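Local atomic coordinates of NAD-dependent formate dehydrogenase gamma subunit (Cupriavidus necator, PDB entry 6VW7), a protein that binds a [2Fe-2S] cluster in a thioredoxin-like domain and probably relays electrons within an NAD-dependent cytosolic formate dehydrogenase. Residues 35-38 with 39-43. Sequence-based numbering, arbitrary orientation.
Sequences LHEI and QDTQG
T41 grips E37 twice at the last turn of helix 31-42. Its backbone N donates to E37 O at 3.0 Å, and its hydroxyl OG1 donates to the same oxygen at 2.8 Å, the two arriving from opposite faces of the carbonyl plane. A chi1 of 59° sets OG1 between the backbone N and the carbonyl carbon, where a short beta-hydroxyl can turn back onto the preceding turn. OG1 also accepts from Q42 NE2 at 3.0 Å, while Q42 OE1 takes the backbone N of D13. Q42 N meets I38 O at 2.8 Å, and G43 N still donates to Q39 O. G43 is the first residue to leave helical angles; at its positive phi a CB would press on Q42 O, so glycine fits.

Water joins the two acids, donating to E37 OE1 (2.7 Å) and D40 OD2 (2.9 Å), which probably eases the repulsion between their carboxylates; R24, in a long, weak ion pair with E37 OE1, may also help.

The methyl CG2 of T41 rests 3.6 Å from E37 OE2. Apolar contact is slight: I38 CG2 approaches Q42 CG at 4.1 Å. Branched I38 suits the buried side, packing on I17 and I53.

The chemistry thus implies a helix end in which a hydroxyl, an amide and a bridging water supplement the backbone bonds.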
loop_
_atom_site.group_PDB
_atom_site.type_symbol
_atom_site.label_atom_id
_atom_site.label_comp_id
_atom_site.label_asym_id
_atom_site.label_seq_id
_atom_site.Cartn_x
_atom_site.Cartn_y
_atom_site.Cartn_z
ATOM N N LEU A 35 12.134 -13.454 13.644
ATOM C CA LEU A 35 10.845 -14.138 13.689
ATOM C C LEU A 35 10.345 -14.452 12.283
ATOM O O LEU A 35 9.784 -15.526 12.046
ATOM C CB LEU A 35 9.819 -13.288 14.453
ATOM C CG LEU A 35 10.070 -13.110 15.958
ATOM C CD1 LEU A 35 9.043 -12.129 16.606
ATOM C CD2 LEU A 35 10.037 -14.441 16.663
ATOM N N HIS A 36 10.535 -13.521 11.340
ATOM C CA HIS A 36 10.183 -13.780 9.942
ATOM C C HIS A 36 10.959 -14.967 9.369
ATOM O O HIS A 36 10.392 -15.823 8.679
ATOM C CB HIS A 36 10.441 -12.534 9.097
ATOM C CG HIS A 36 9.351 -11.505 9.189
ATOM N ND1 HIS A 36 8.033 -11.791 8.902
ATOM C CD2 HIS A 36 9.387 -10.196 9.535
ATOM C CE1 HIS A 36 7.305 -10.696 9.052
ATOM N NE2 HIS A 36 8.101 -9.718 9.448
ATOM N N GLU A 37 12.269 -15.015 9.599
ATOM C CA GLU A 37 13.060 -16.093 8.995
ATOM C C GLU A 37 12.698 -17.455 9.588
ATOM O O GLU A 37 12.639 -18.452 8.862
ATOM C CB GLU A 37 14.558 -15.825 9.161
ATOM C CG GLU A 37 15.475 -16.872 8.481
ATOM C CD GLU A 37 15.405 -16.860 6.950
ATOM O OE1 GLU A 37 14.689 -16.005 6.374
ATOM O OE2 GLU A 37 16.077 -17.718 6.321
ATOM N N ILE A 38 12.451 -17.514 10.900
ATOM C CA ILE A 38 11.979 -18.751 11.524
ATOM C C ILE A 38 10.642 -19.177 10.924
ATOM O O ILE A 38 10.479 -20.315 10.478
ATOM C CB ILE A 38 11.873 -18.589 13.054
ATOM C CG1 ILE A 38 13.242 -18.270 13.663
ATOM C CG2 ILE A 38 11.313 -19.871 13.666
ATOM C CD1 ILE A 38 13.206 -17.963 15.182
ATOM N N GLN A 39 9.663 -18.266 10.898
ATOM C CA GLN A 39 8.360 -18.596 10.323
ATOM C C GLN A 39 8.471 -18.948 8.840
ATOM O O GLN A 39 7.777 -19.851 8.358
ATOM C CB GLN A 39 7.370 -17.437 10.532
ATOM C CG GLN A 39 5.970 -17.708 9.968
ATOM C CD GLN A 39 4.875 -16.987 10.726
ATOM O OE1 GLN A 39 4.789 -17.080 11.954
ATOM N NE2 GLN A 39 4.024 -16.263 9.999
ATOM N N ASP A 40 9.309 -18.219 8.091
ATOM C CA ASP A 40 9.438 -18.484 6.658
ATOM C C ASP A 40 10.005 -19.872 6.395
ATOM O O ASP A 40 9.609 -20.537 5.435
ATOM C CB ASP A 40 10.311 -17.419 5.984
ATOM C CG ASP A 40 9.611 -16.053 5.890
ATOM O OD1 ASP A 40 8.411 -15.974 6.229
ATOM O OD2 ASP A 40 10.267 -15.061 5.495
ATOM N N THR A 41 10.942 -20.325 7.231
ATOM C CA THR A 41 11.598 -21.601 6.977
ATOM C C THR A 41 10.941 -22.778 7.697
ATOM O O THR A 41 10.933 -23.889 7.157
ATOM C CB THR A 41 13.086 -21.523 7.353
ATOM O OG1 THR A 41 13.233 -21.188 8.739
ATOM C CG2 THR A 41 13.806 -20.469 6.502
ATOM N N GLN A 42 10.380 -22.570 8.888
ATOM C CA GLN A 42 9.814 -23.661 9.672
ATOM C C GLN A 42 8.294 -23.715 9.627
ATOM O O GLN A 42 7.718 -24.743 9.992
ATOM C CB GLN A 42 10.257 -23.544 11.135
ATOM C CG GLN A 42 11.724 -23.184 11.290
ATOM C CD GLN A 42 12.624 -24.266 10.740
ATOM O OE1 GLN A 42 12.445 -25.434 11.062
ATOM N NE2 GLN A 42 13.595 -23.886 9.908
ATOM N N GLY A 43 7.638 -22.629 9.217
ATOM C CA GLY A 43 6.202 -22.553 9.141
ATOM C C GLY A 43 5.548 -21.840 10.306
ATOM O O GLY A 43 4.405 -21.402 10.175
HETATM O O HOH W 1 12.834 -14.034 6.223
#